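Long-range contact in putative tryptophan halogenase (Xanthomonas campestris pv. campestris, PDB 6Y1W), which probably acts as a flavin-dependent halogenase, using reduced FAD to chlorinate or brominate an aromatic substrate, as its relatives the tryptophan halogenases do: residues S107-Q121 and R134-A146. Residues are numbered along the deposited sequence; the frame is centred on the assembly and turned at random.
Sequences SFGHTGTDHWSAGFQ and RDFGDYCLELRAA
Ser107, last residue of edge strand 102-107 in a sheet of the flavin-dependent halogenase fold, sets OG 3.2 Å from SG of Cys140, the N-cap residue of helix 141-148. The hydroxyl donates to Phe108 O in the carbonyl plane, on a lone pair. Phe108 O in turn lies 3.5 Å from Glu142 CB, while the Phe108 side chain lies about 4 Å (nearest atoms) from that of Lys89, the predicted active-site lysine, and touches a bound butanediol. At Gly109 the CA passes 3.6 Å from Glu142 OE1. Water 2 links His110 N to OE1, and Asn160 N bonds OE2, so both carboxylate oxygens of this buried glutamate are engaged. Thr111 lays CG2 over the centre of the Phe136 ring, a CH-pi contact 3.6 Å from CG2 to the centroid and 14° off the normal. With CG2 anti to the backbone N, the methyl meets the ring while OG1 bonds water 3 and, on helix 442-451, Asn443 and Gln447. One direct hydrogen bond joins the two backbones: Gly112 N to Tyr139 O, 2.9 Å, the donor 39° above the carbonyl plane. Phe120 slides past Phe136, with its CD2 3.7 Å from Phe136 CE1, and crosses Tyr139 at about a right angle, the ring planes inclined by 54° and Phe120 CZ 3.9 Å from Tyr139 CG.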
loop_
_atom_site.group_PDB
_atom_site.type_symbol
_atom_site.label_atom_id
_atom_site.label_comp_id
_atom_site.label_asym_id
_atom_site.label_seq_id
_atom_site.Cartn_x
_atom_site.Cartn_y
_atom_site.Cartn_z
ATOM N N SER A 107 3.127 -20.207 6.697
ATOM C CA SER A 107 1.675 -20.343 6.620
ATOM C C SER A 107 1.056 -19.030 6.190
ATOM O O SER A 107 1.698 -17.977 6.200
ATOM C CB SER A 107 1.085 -20.777 7.973
ATOM O OG SER A 107 1.122 -19.708 8.911
ATOM N N PHE A 108 -0.226 -19.098 5.832
ATOM C CA PHE A 108 -1.033 -17.895 5.730
ATOM C C PHE A 108 -1.360 -17.385 7.126
ATOM O O PHE A 108 -0.909 -17.930 8.141
ATOM C CB PHE A 108 -2.305 -18.180 4.925
ATOM C CG PHE A 108 -2.037 -18.782 3.567
ATOM C CD1 PHE A 108 -1.043 -18.255 2.744
ATOM C CD2 PHE A 108 -2.774 -19.878 3.126
ATOM C CE1 PHE A 108 -0.796 -18.817 1.485
ATOM C CE2 PHE A 108 -2.518 -20.454 1.881
ATOM C CZ PHE A 108 -1.556 -19.924 1.060
ATOM N N GLY A 109 -2.116 -16.303 7.204
ATOM C CA GLY A 109 -2.512 -15.794 8.511
ATOM C C GLY A 109 -1.476 -14.873 9.141
ATOM O O GLY A 109 -0.653 -14.271 8.465
ATOM N N HIS A 110 -1.547 -14.753 10.468
ATOM C CA HIS A 110 -0.677 -13.841 11.196
ATOM C C HIS A 110 -0.271 -14.552 12.470
ATOM O O HIS A 110 -1.063 -15.291 13.055
ATOM C CB HIS A 110 -1.367 -12.513 11.540
ATOM C CG HIS A 110 -0.419 -11.434 11.988
ATOM N ND1 HIS A 110 0.385 -10.728 11.110
ATOM C CD2 HIS A 110 -0.128 -10.960 13.226
ATOM C CE1 HIS A 110 1.124 -9.863 11.784
ATOM N NE2 HIS A 110 0.830 -9.983 13.072
ATOM N N THR A 111 0.956 -14.365 12.875
ATOM C CA THR A 111 1.422 -15.039 14.086
ATOM C C THR A 111 1.234 -14.091 15.254
ATOM O O THR A 111 1.741 -12.969 15.219
ATOM C CB THR A 111 2.885 -15.428 13.941
ATOM O OG1 THR A 111 3.003 -16.245 12.776
ATOM C CG2 THR A 111 3.347 -16.263 15.206
ATOM N N GLY A 112 0.509 -14.538 16.284
ATOM C CA GLY A 112 0.403 -13.750 17.511
ATOM C C GLY A 112 -0.442 -12.500 17.328
ATOM O O GLY A 112 -1.313 -12.415 16.457
ATOM N N THR A 113 -0.166 -11.512 18.164
ATOM C CA THR A 113 -0.903 -10.259 18.223
ATOM C C THR A 113 0.082 -9.105 18.227
ATOM O O THR A 113 1.061 -9.137 18.973
ATOM C CB THR A 113 -1.761 -10.177 19.477
ATOM O OG1 THR A 113 -2.682 -11.268 19.463
ATOM C CG2 THR A 113 -2.541 -8.854 19.498
ATOM N N ASP A 114 -0.172 -8.100 17.392
ATOM C CA ASP A 114 0.724 -6.955 17.298
ATOM C C ASP A 114 0.328 -5.865 18.280
ATOM O O ASP A 114 -0.809 -5.779 18.745
ATOM C CB ASP A 114 0.698 -6.340 15.893
ATOM C CG ASP A 114 1.129 -7.298 14.795
ATOM O OD1 ASP A 114 1.836 -8.306 15.040
ATOM O OD2 ASP A 114 0.783 -7.005 13.641
ATOM N N HIS A 115 1.293 -5.009 18.582
ATOM C CA HIS A 115 1.007 -3.727 19.202
ATOM C C HIS A 115 1.106 -2.670 18.112
ATOM O O HIS A 115 1.805 -2.866 17.113
ATOM C CB HIS A 115 1.990 -3.411 20.337
ATOM C CG HIS A 115 1.600 -2.204 21.140
ATOM N ND1 HIS A 115 2.188 -0.968 20.957
ATOM C CD2 HIS A 115 0.644 -2.027 22.087
ATOM C CE1 HIS A 115 1.633 -0.088 21.775
ATOM N NE2 HIS A 115 0.685 -0.699 22.465
ATOM N N TRP A 116 0.423 -1.532 18.309
ATOM C CA TRP A 116 0.502 -0.515 17.248
ATOM C C TRP A 116 1.923 -0.042 17.004
ATOM O O TRP A 116 2.249 0.366 15.883
ATOM C CB TRP A 116 -0.418 0.679 17.540
ATOM C CG TRP A 116 -0.081 1.583 18.712
ATOM C CD1 TRP A 116 -0.726 1.618 19.908
ATOM C CD2 TRP A 116 0.904 2.641 18.763
ATOM N NE1 TRP A 116 -0.191 2.596 20.714
ATOM C CE2 TRP A 116 0.816 3.226 20.041
ATOM C CE3 TRP A 116 1.858 3.132 17.862
ATOM C CZ2 TRP A 116 1.631 4.271 20.442
ATOM C CZ3 TRP A 116 2.689 4.173 18.281
ATOM C CH2 TRP A 116 2.551 4.728 19.548
ATOM N N SER A 117 2.785 -0.103 18.024
ATOM C CA SER A 117 4.170 0.324 17.875
ATOM C C SER A 117 5.105 -0.792 17.426
ATOM O O SER A 117 6.239 -0.495 17.042
ATOM C CB SER A 117 4.687 0.900 19.193
ATOM O OG SER A 117 4.887 -0.135 20.164
ATOM N N ALA A 118 4.679 -2.067 17.473
ATOM C CA ALA A 118 5.637 -3.152 17.239
ATOM C C ALA A 118 4.923 -4.459 16.932
ATOM O O ALA A 118 3.999 -4.843 17.665
ATOM C CB ALA A 118 6.518 -3.367 18.479
ATOM N N GLY A 119 5.390 -5.151 15.899
ATOM C CA GLY A 119 4.767 -6.413 15.547
ATOM C C GLY A 119 5.033 -7.480 16.598
ATOM O O GLY A 119 5.954 -7.378 17.416
ATOM N N PHE A 120 4.205 -8.541 16.542
ATOM C CA PHE A 120 4.271 -9.616 17.545
ATOM C C PHE A 120 5.677 -10.176 17.724
ATOM O O PHE A 120 6.059 -10.591 18.828
ATOM C CB PHE A 120 3.342 -10.774 17.134
ATOM C CG PHE A 120 3.490 -11.996 18.037
ATOM C CD1 PHE A 120 3.054 -11.905 19.337
ATOM C CD2 PHE A 120 4.019 -13.197 17.552
ATOM C CE1 PHE A 120 3.157 -13.021 20.206
ATOM C CE2 PHE A 120 4.152 -14.314 18.414
ATOM C CZ PHE A 120 3.724 -14.198 19.759
ATOM N N GLN A 121 6.445 -10.261 16.641
ATOM C CA GLN A 121 7.743 -10.914 16.716
ATOM C C GLN A 121 8.672 -10.238 17.710
ATOM O O GLN A 121 9.586 -10.900 18.210
ATOM C CB GLN A 121 8.402 -11.018 15.339
ATOM C CG GLN A 121 9.037 -9.732 14.791
ATOM C CD GLN A 121 8.042 -8.787 14.127
ATOM O OE1 GLN A 121 6.826 -8.870 14.338
ATOM N NE2 GLN A 121 8.580 -7.792 13.393
ATOM N N ARG A 134 7.631 -20.393 23.287
ATOM C CA ARG A 134 7.536 -21.638 22.533
ATOM C C ARG A 134 7.936 -21.382 21.087
ATOM O O ARG A 134 8.262 -20.259 20.713
ATOM C CB ARG A 134 6.134 -22.205 22.643
ATOM C CG ARG A 134 5.784 -22.413 24.106
ATOM C CD ARG A 134 4.467 -23.013 24.262
ATOM N NE ARG A 134 4.278 -24.097 23.307
ATOM C CZ ARG A 134 3.924 -25.327 23.658
ATOM N NH1 ARG A 134 3.725 -25.614 24.944
ATOM N NH2 ARG A 134 3.773 -26.261 22.731
ATOM N N ASP A 135 7.984 -22.438 20.272
ATOM C CA ASP A 135 8.255 -22.246 18.848
ATOM C C ASP A 135 7.340 -21.159 18.283
ATOM O O ASP A 135 6.151 -21.103 18.600
ATOM C CB ASP A 135 8.034 -23.548 18.070
ATOM C CG ASP A 135 8.514 -23.448 16.615
ATOM O OD1 ASP A 135 9.724 -23.636 16.382
ATOM O OD2 ASP A 135 7.699 -23.160 15.708
ATOM N N PHE A 136 7.906 -20.302 17.423
ATOM C CA PHE A 136 7.140 -19.228 16.800
ATOM C C PHE A 136 5.859 -19.742 16.157
ATOM O O PHE A 136 4.829 -19.065 16.193
ATOM C CB PHE A 136 8.007 -18.533 15.737
ATOM C CG PHE A 136 7.454 -17.206 15.261
ATOM C CD1 PHE A 136 7.288 -16.165 16.148
ATOM C CD2 PHE A 136 7.148 -16.996 13.913
ATOM C CE1 PHE A 136 6.801 -14.931 15.737
ATOM C CE2 PHE A 136 6.653 -15.769 13.486
ATOM C CZ PHE A 136 6.469 -14.734 14.391
ATOM N N GLY A 137 5.903 -20.949 15.571
ATOM C CA GLY A 137 4.720 -21.466 14.879
ATOM C C GLY A 137 3.546 -21.767 15.794
ATOM O O GLY A 137 2.400 -21.768 15.338
ATOM N N ASP A 138 3.800 -21.998 17.094
ATOM C CA ASP A 138 2.723 -22.296 18.034
ATOM C C ASP A 138 1.737 -21.153 18.211
ATOM O O ASP A 138 0.666 -21.366 18.789
ATOM C CB ASP A 138 3.278 -22.635 19.434
ATOM C CG ASP A 138 3.940 -24.013 19.473
ATOM O OD1 ASP A 138 3.967 -24.682 18.428
ATOM O OD2 ASP A 138 4.475 -24.428 20.528
ATOM N N TYR A 139 2.053 -19.960 17.727
ATOM C CA TYR A 139 1.204 -18.794 17.918
ATOM C C TYR A 139 0.408 -18.422 16.666
ATOM O O TYR A 139 -0.156 -17.335 16.618
ATOM C CB TYR A 139 2.067 -17.616 18.410
ATOM C CG TYR A 139 2.852 -18.019 19.650
ATOM C CD1 TYR A 139 2.230 -18.017 20.910
ATOM C CD2 TYR A 139 4.194 -18.387 19.567
ATOM C CE1 TYR A 139 2.944 -18.414 22.046
ATOM C CE2 TYR A 139 4.905 -18.788 20.719
ATOM C CZ TYR A 139 4.261 -18.776 21.943
ATOM O OH TYR A 139 4.921 -19.184 23.094
ATOM N N CYS A 140 0.322 -19.322 15.683
ATOM C CA CYS A 140 -0.353 -19.068 14.407
ATOM C C CYS A 140 -1.331 -20.205 14.106
ATOM O O CYS A 140 -0.907 -21.360 13.942
ATOM C CB CYS A 140 0.670 -18.970 13.278
ATOM S SG CYS A 140 -0.116 -18.678 11.686
ATOM N N LEU A 141 -2.623 -19.878 14.012
ATOM C CA LEU A 141 -3.645 -20.917 13.811
ATOM C C LEU A 141 -3.438 -21.668 12.496
ATOM O O LEU A 141 -3.499 -22.905 12.450
ATOM C CB LEU A 141 -5.041 -20.282 13.829
ATOM C CG LEU A 141 -6.203 -21.224 13.473
ATOM C CD1 LEU A 141 -6.322 -22.363 14.494
ATOM C CD2 LEU A 141 -7.532 -20.445 13.286
ATOM N N GLU A 142 -3.235 -20.939 11.398
ATOM C CA GLU A 142 -3.111 -21.637 10.118
ATOM C C GLU A 142 -1.945 -22.602 10.133
ATOM O O GLU A 142 -2.016 -23.702 9.559
ATOM C CB GLU A 142 -2.952 -20.627 8.974
ATOM C CG GLU A 142 -4.257 -19.933 8.616
ATOM C CD GLU A 142 -4.583 -18.714 9.499
ATOM O OE1 GLU A 142 -3.917 -18.445 10.529
ATOM O OE2 GLU A 142 -5.516 -17.974 9.120
ATOM N N LEU A 143 -0.848 -22.208 10.779
ATOM C CA LEU A 143 0.312 -23.081 10.885
ATOM C C LEU A 143 -0.040 -24.339 11.672
ATOM O O LEU A 143 0.296 -25.458 11.255
ATOM C CB LEU A 143 1.488 -22.343 11.552
ATOM C CG LEU A 143 2.827 -23.105 11.507
ATOM C CD1 LEU A 143 4.009 -22.092 11.361
ATOM C CD2 LEU A 143 3.014 -23.961 12.768
ATOM N N ARG A 144 -0.740 -24.174 12.798
ATOM C CA ARG A 144 -1.140 -25.348 13.561
ATOM C C ARG A 144 -2.101 -26.228 12.755
ATOM O O ARG A 144 -2.068 -27.458 12.876
ATOM C CB ARG A 144 -1.775 -24.920 14.877
ATOM C CG ARG A 144 -0.756 -24.337 15.872
ATOM C CD ARG A 144 0.156 -25.416 16.443
ATOM N NE ARG A 144 -0.676 -26.327 17.256
ATOM C CZ ARG A 144 -0.685 -27.657 17.170
ATOM N NH1 ARG A 144 0.108 -28.300 16.322
ATOM N NH2 ARG A 144 -1.501 -28.369 17.969
ATOM N N ALA A 145 -2.950 -25.619 11.913
ATOM C CA ALA A 145 -3.828 -26.426 11.069
ATOM C C ALA A 145 -3.033 -27.210 10.029
ATOM O O ALA A 145 -3.442 -28.306 9.606
ATOM C CB ALA A 145 -4.866 -25.530 10.392
ATOM N N ALA A 146 -1.896 -26.665 9.601
ATOM C CA ALA A 146 -1.011 -27.432 8.731
ATOM C C ALA A 146 -0.433 -28.617 9.478
ATOM O O ALA A 146 -0.378 -29.721 8.942
ATOM C CB ALA A 146 0.119 -26.532 8.190
HETATM O O HOH W 1 -3.541 -17.157 14.463
HETATM O O HOH W 2 -3.632 -16.181 11.779
HETATM O O HOH W 3 4.403 -18.752 12.911
#